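Side-chain contacts in phosphorylated carbohydrates phosphatase TM_1254 (PDB 3KBB), which removes the phosphate from sugar phosphates such as erythrose 4-phosphate, fructose 6-phosphate and mannose 6-phosphate, working with a divalent metal, most actively cobalt: residues Glu144-Val149 against Ala176-Ile181; Val161-Ser166 against Asn210-Val215. All blocks are in the same frame, centred on the assembly; numbering follows the deposited sequence.

Interaction 1 (Glu144-Val149 against Ala176-Ile181); sequences EIYLLV and AGIERI
Tyr146 and Leu147, which both meet Ala176, share the same first rotation: each CG stands anti to the carbonyl carbon and beside the backbone N (chi1 -79° and -68°). The backbone sets Tyr146 CB against Ala176, 3.7 Å from Ala176 CB, and this rotation carries the ring on past the methyl toward Ile178. Leu147 reaches the same methyl from its branched end, with CD2 3.9 Å from Ala176 CB. The small alanine thus sits against two consecutive residues of the helix, the buried root of the tyrosine and the exposed tip of the leucine. Further along the ring, Tyr146 CD1 lies 4.1 Å from Ile178 CD1; the methyl comes in obliquely, and the two side chains cross at about a right angle. Ala176 and Ile178 both point toward the helix; between them Gly177, with a positive phi of 95°, ends helix 167-175 in a Schellman motif, and the chain then heads for strand 181-184 of the parallel sheet in this HAD-type fold. Ile178 also rests on Val160 and Val162 of the neighbouring strand, while Tyr146 packs on Ala172 and Ala173 of helix 167-175. No hydrogen bond joins the two segments. The polar end of Tyr146 is buried beyond them, where OH is hydrogen-bonded to OE2 of Glu164.

Interaction 2 (Val161-Ser166 against Asn210-Val215); sequences VVFEDS and NVLKEV
Phe163 points its ring edge-on at the helix, with Val211 and Leu212 both meeting the rim near the ring plane. Leu212 CD2 is 3.7 Å from Phe163 CE2 and nearly as close to CZ, so one methyl straddles that bond of the rim. Val211 comes head-on from the opposite direction, its CG1 4.0 Å from Phe163 CZ. The leucine crosses the phenylalanine at a slant instead: its CB leaves the helix to one side, and only the far end of the chain swings in to the ring. The ring of Phe163 also meets those of Phe6 and Tyr182, with planes only slightly tilted from each other. Two residues back along the strand, Val161 points to the same side and touches the last turn of the helix through Val161 CG2, 4.1 Å from Val215 CG2. In Val215, a chi1 of -55° sets CG1 anti to the carbonyl carbon and thereby puts CG2 between the backbone N and the carbonyl carbon. Helix 208-215 thus lies against one face of the parallel sheet in the Rossmann-like HAD core; the axes of strand 161-164 and helix 210-215 run nearly antiparallel (165°) and come within 11.3 Å, a gap spanned wholly by apolar side chains. Glu164 and Asp165, by contrast, belong to the catalytic end of the sheet, beside Asp7, the probable nucleophile. There Glu164 OE1 accepts the backbone N-H of Asp165 at 2.9 Å, on the anti side of the carboxylate, while OE2 makes a salt bridge with Lys140.

In the fold
Interactions 1 and 2 are both mainly buried and apolar, and neither has a hydrogen bond between its segments. Interaction 1 joins a helix to the loop entering strand 181-184, with an exposed leucine at its margin; interaction 2 packs a helix directly on strand 160-164, and none of its touching residues is fully exposed. The two meet at that strand: alternate residues serve them, Val161 and Phe163 facing helix 208-215, and Val162 packing on Tyr146 and Ile178. Backbone pairing between Arg180 and Val162 also links them. Interaction 1 has a polar end that leads toward the probable nucleophile, whereas interaction 2 is hydrocarbon throughout its contact.

Interaction 1 (Glu144-Val149 against Ala176-Ile181)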
loop_
_atom_site.group_PDB
_atom_site.type_symbol
_atom_site.label_atom_id
_atom_site.label_comp_id
_atom_site.label_asym_id
_atom_site.label_seq_id
_atom_site.Cartn_x
_atom_site.Cartn_y
_atom_site.Cartn_z
ATOM N N GLU A 144 -11.788 -2.864 -11.455
ATOM C CA GLU A 144 -11.490 -1.634 -12.225
ATOM C C GLU A 144 -10.006 -1.209 -12.234
ATOM O O GLU A 144 -9.409 -0.938 -13.310
ATOM C CB GLU A 144 -12.380 -0.484 -11.749
ATOM C CG GLU A 144 -12.507 0.575 -12.805
ATOM C CD GLU A 144 -13.364 1.766 -12.365
ATOM O OE1 GLU A 144 -14.205 1.587 -11.463
ATOM O OE2 GLU A 144 -13.175 2.858 -12.969
ATOM N N ILE A 145 -9.407 -1.117 -11.052
ATOM C CA ILE A 145 -8.031 -0.646 -10.965
ATOM C C ILE A 145 -7.032 -1.527 -11.726
ATOM O O ILE A 145 -6.171 -1.012 -12.427
ATOM C CB ILE A 145 -7.612 -0.399 -9.508
ATOM C CG1 ILE A 145 -6.351 0.486 -9.452
ATOM C CG2 ILE A 145 -7.508 -1.680 -8.706
ATOM C CD1 ILE A 145 -5.975 0.921 -8.066
ATOM N N TYR A 146 -7.175 -2.851 -11.593
ATOM C CA TYR A 146 -6.280 -3.754 -12.350
ATOM C C TYR A 146 -6.597 -3.771 -13.835
ATOM O O TYR A 146 -5.685 -3.897 -14.633
ATOM C CB TYR A 146 -6.291 -5.169 -11.744
ATOM C CG TYR A 146 -5.388 -5.147 -10.524
ATOM C CD1 TYR A 146 -3.979 -5.153 -10.661
ATOM C CD2 TYR A 146 -5.921 -5.083 -9.237
ATOM C CE1 TYR A 146 -3.149 -5.093 -9.552
ATOM C CE2 TYR A 146 -5.100 -5.020 -8.105
ATOM C CZ TYR A 146 -3.700 -5.020 -8.281
ATOM O OH TYR A 146 -2.852 -4.953 -7.198
ATOM N N LEU A 147 -7.876 -3.676 -14.201
ATOM C CA LEU A 147 -8.267 -3.550 -15.636
ATOM C C LEU A 147 -7.611 -2.310 -16.261
ATOM O O LEU A 147 -7.112 -2.363 -17.404
ATOM C CB LEU A 147 -9.813 -3.542 -15.755
ATOM C CG LEU A 147 -10.462 -4.881 -15.405
ATOM C CD1 LEU A 147 -12.004 -4.660 -15.194
ATOM C CD2 LEU A 147 -10.185 -5.985 -16.449
ATOM N N LEU A 148 -7.569 -1.192 -15.523
ATOM C CA LEU A 148 -6.937 0.034 -16.033
ATOM C C LEU A 148 -5.407 -0.138 -16.143
ATOM O O LEU A 148 -4.790 0.320 -17.123
ATOM C CB LEU A 148 -7.279 1.226 -15.129
ATOM C CG LEU A 148 -6.816 2.635 -15.578
ATOM C CD1 LEU A 148 -7.213 2.927 -17.028
ATOM C CD2 LEU A 148 -7.337 3.705 -14.579
ATOM N N VAL A 149 -4.794 -0.806 -15.157
ATOM C CA VAL A 149 -3.350 -1.118 -15.250
ATOM C C VAL A 149 -3.068 -1.942 -16.512
ATOM O O VAL A 149 -2.099 -1.622 -17.245
ATOM C CB VAL A 149 -2.809 -1.882 -13.995
ATOM C CG1 VAL A 149 -1.309 -2.289 -14.206
ATOM C CG2 VAL A 149 -2.902 -0.977 -12.762
ATOM N N ALA A 176 -10.022 -9.296 -12.337
ATOM C CA ALA A 176 -9.542 -8.724 -13.596
ATOM C C ALA A 176 -8.968 -9.793 -14.520
ATOM O O ALA A 176 -8.538 -9.471 -15.613
ATOM C CB ALA A 176 -8.485 -7.638 -13.328
ATOM N N GLY A 177 -8.930 -11.043 -14.064
ATOM C CA GLY A 177 -8.472 -12.174 -14.882
ATOM C C GLY A 177 -7.016 -12.569 -14.713
ATOM O O GLY A 177 -6.513 -13.449 -15.429
ATOM N N ILE A 178 -6.338 -11.948 -13.734
ATOM C CA ILE A 178 -4.935 -12.205 -13.452
ATOM C C ILE A 178 -4.831 -13.413 -12.496
ATOM O O ILE A 178 -5.434 -13.425 -11.413
ATOM C CB ILE A 178 -4.272 -10.987 -12.802
ATOM C CG1 ILE A 178 -4.330 -9.785 -13.765
ATOM C CG2 ILE A 178 -2.775 -11.312 -12.401
ATOM C CD1 ILE A 178 -3.921 -8.458 -13.123
ATOM N N GLU A 179 -4.049 -14.406 -12.900
ATOM C CA GLU A 179 -3.897 -15.632 -12.077
ATOM C C GLU A 179 -2.670 -15.630 -11.174
ATOM O O GLU A 179 -2.714 -16.141 -10.036
ATOM C CB GLU A 179 -3.925 -16.867 -12.977
ATOM C CG GLU A 179 -5.359 -17.175 -13.467
ATOM C CD GLU A 179 -6.338 -17.496 -12.352
ATOM O OE1 GLU A 179 -6.121 -18.492 -11.620
ATOM O OE2 GLU A 179 -7.340 -16.764 -12.220
ATOM N N ARG A 180 -1.563 -15.096 -11.683
ATOM C CA ARG A 180 -0.308 -15.114 -10.943
ATOM C C ARG A 180 -0.211 -13.974 -9.930
ATOM O O ARG A 180 0.427 -12.934 -10.212
ATOM C CB ARG A 180 0.922 -15.124 -11.845
ATOM C CG ARG A 180 0.937 -16.215 -12.904
ATOM C CD ARG A 180 2.302 -16.218 -13.589
ATOM N NE ARG A 180 2.389 -17.303 -14.562
ATOM C CZ ARG A 180 3.148 -18.393 -14.420
ATOM N NH1 ARG A 180 3.910 -18.564 -13.331
ATOM N NH2 ARG A 180 3.138 -19.307 -15.386
ATOM N N ILE A 181 -0.866 -14.164 -8.784
ATOM C CA ILE A 181 -0.908 -13.152 -7.715
ATOM C C ILE A 181 -0.171 -13.669 -6.495
ATOM O O ILE A 181 -0.517 -14.757 -5.991
ATOM C CB ILE A 181 -2.372 -12.855 -7.314
ATOM C CG1 ILE A 181 -3.168 -12.377 -8.547
ATOM C CG2 ILE A 181 -2.426 -11.787 -6.172
ATOM C CD1 ILE A 181 -4.643 -12.495 -8.322
#

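Interaction 2 (Val161-Ser166 against Asn210-Val215)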
loop_
_atom_site.group_PDB
_atom_site.type_symbol
_atom_site.label_atom_id
_atom_site.label_comp_id
_atom_site.label_asym_id
_atom_site.label_seq_id
_atom_site.Cartn_x
_atom_site.Cartn_y
_atom_site.Cartn_z
ATOM N N VAL A 161 2.467 -10.667 -13.566
ATOM C CA VAL A 161 2.567 -11.161 -12.178
ATOM C C VAL A 161 2.208 -9.973 -11.276
ATOM O O VAL A 161 2.596 -8.846 -11.561
ATOM C CB VAL A 161 4.009 -11.589 -11.849
ATOM C CG1 VAL A 161 4.121 -11.986 -10.353
ATOM C CG2 VAL A 161 4.392 -12.771 -12.690
ATOM N N VAL A 162 1.420 -10.213 -10.220
ATOM C CA VAL A 162 1.017 -9.132 -9.309
ATOM C C VAL A 162 1.537 -9.439 -7.911
ATOM O O VAL A 162 1.491 -10.604 -7.505
ATOM C CB VAL A 162 -0.550 -9.073 -9.260
ATOM C CG1 VAL A 162 -1.061 -8.144 -8.109
ATOM C CG2 VAL A 162 -1.104 -8.550 -10.576
ATOM N N PHE A 163 1.983 -8.424 -7.179
ATOM C CA PHE A 163 2.359 -8.542 -5.758
ATOM C C PHE A 163 1.396 -7.679 -4.964
ATOM O O PHE A 163 1.376 -6.421 -5.076
ATOM C CB PHE A 163 3.818 -8.113 -5.552
ATOM C CG PHE A 163 4.781 -9.087 -6.159
ATOM C CD1 PHE A 163 5.130 -10.249 -5.453
ATOM C CD2 PHE A 163 5.241 -8.921 -7.468
ATOM C CE1 PHE A 163 5.969 -11.187 -6.029
ATOM C CE2 PHE A 163 6.071 -9.871 -8.077
ATOM C CZ PHE A 163 6.430 -11.027 -7.351
ATOM N N GLU A 164 0.568 -8.359 -4.172
ATOM C CA GLU A 164 -0.520 -7.706 -3.499
ATOM C C GLU A 164 -0.432 -7.977 -2.005
ATOM O O GLU A 164 0.200 -8.914 -1.599
ATOM C CB GLU A 164 -1.868 -8.183 -4.042
ATOM C CG GLU A 164 -2.595 -7.130 -4.920
ATOM C CD GLU A 164 -3.060 -5.881 -4.138
ATOM O OE1 GLU A 164 -2.927 -5.848 -2.909
ATOM O OE2 GLU A 164 -3.552 -4.920 -4.757
ATOM N N ASP A 165 -1.073 -7.178 -1.174
ATOM C CA ASP A 165 -0.900 -7.366 0.270
ATOM C C ASP A 165 -2.230 -7.312 1.029
ATOM O O ASP A 165 -2.245 -7.398 2.257
ATOM C CB ASP A 165 0.117 -6.386 0.832
ATOM C CG ASP A 165 -0.502 -5.062 1.233
ATOM O OD1 ASP A 165 -1.372 -4.567 0.490
ATOM O OD2 ASP A 165 -0.175 -4.555 2.362
ATOM N N SER A 166 -3.334 -7.157 0.316
ATOM C CA SER A 166 -4.659 -7.211 1.007
ATOM C C SER A 166 -5.641 -8.176 0.341
ATOM O O SER A 166 -5.558 -8.435 -0.861
ATOM C CB SER A 166 -5.276 -5.819 1.062
ATOM O OG SER A 166 -5.793 -5.443 -0.197
ATOM N N ASN A 210 13.739 -13.336 -5.576
ATOM C CA ASN A 210 13.854 -14.729 -5.984
ATOM C C ASN A 210 12.615 -15.289 -6.690
ATOM O O ASN A 210 12.731 -16.093 -7.634
ATOM C CB ASN A 210 14.304 -15.619 -4.807
ATOM C CG ASN A 210 15.740 -15.340 -4.374
ATOM O OD1 ASN A 210 16.555 -14.818 -5.143
ATOM N ND2 ASN A 210 16.055 -15.695 -3.134
ATOM N N VAL A 211 11.422 -14.842 -6.291
ATOM C CA VAL A 211 10.246 -15.173 -7.094
ATOM C C VAL A 211 10.417 -14.706 -8.549
ATOM O O VAL A 211 10.142 -15.454 -9.483
ATOM C CB VAL A 211 8.946 -14.599 -6.495
ATOM C CG1 VAL A 211 7.789 -14.804 -7.481
ATOM C CG2 VAL A 211 8.653 -15.293 -5.171
ATOM N N LEU A 212 10.851 -13.466 -8.742
ATOM C CA LEU A 212 10.977 -12.948 -10.110
ATOM C C LEU A 212 12.022 -13.738 -10.899
ATOM O O LEU A 212 11.809 -14.015 -12.070
ATOM C CB LEU A 212 11.300 -11.454 -10.124
ATOM C CG LEU A 212 10.138 -10.667 -9.488
ATOM C CD1 LEU A 212 10.578 -9.221 -9.291
ATOM C CD2 LEU A 212 8.897 -10.791 -10.322
ATOM N N LYS A 213 13.134 -14.097 -10.241
ATOM C CA LYS A 213 14.198 -14.876 -10.915
ATOM C C LYS A 213 13.634 -16.246 -11.364
ATOM O O LYS A 213 13.984 -16.783 -12.425
ATOM C CB LYS A 213 15.413 -15.011 -9.989
ATOM C CG LYS A 213 16.180 -13.735 -9.777
ATOM C CD LYS A 213 17.407 -13.992 -8.915
ATOM C CE LYS A 213 18.350 -12.804 -8.966
ATOM N NZ LYS A 213 19.512 -13.046 -8.073
ATOM N N GLU A 214 12.698 -16.784 -10.592
ATOM C CA GLU A 214 12.049 -18.039 -10.909
ATOM C C GLU A 214 11.085 -17.908 -12.095
ATOM O O GLU A 214 11.097 -18.758 -12.999
ATOM C CB GLU A 214 11.305 -18.567 -9.667
ATOM C CG GLU A 214 10.494 -19.885 -9.887
ATOM C CD GLU A 214 9.359 -20.078 -8.855
ATOM O OE1 GLU A 214 9.245 -19.261 -7.894
ATOM O OE2 GLU A 214 8.573 -21.049 -9.024
ATOM N N VAL A 215 10.250 -16.848 -12.114
ATOM C CA VAL A 215 9.127 -16.786 -13.068
ATOM C C VAL A 215 9.321 -15.940 -14.344
ATOM O O VAL A 215 8.570 -16.114 -15.327
ATOM C CB VAL A 215 7.765 -16.368 -12.373
ATOM C CG1 VAL A 215 7.455 -17.295 -11.222
ATOM C CG2 VAL A 215 7.793 -14.920 -11.906
#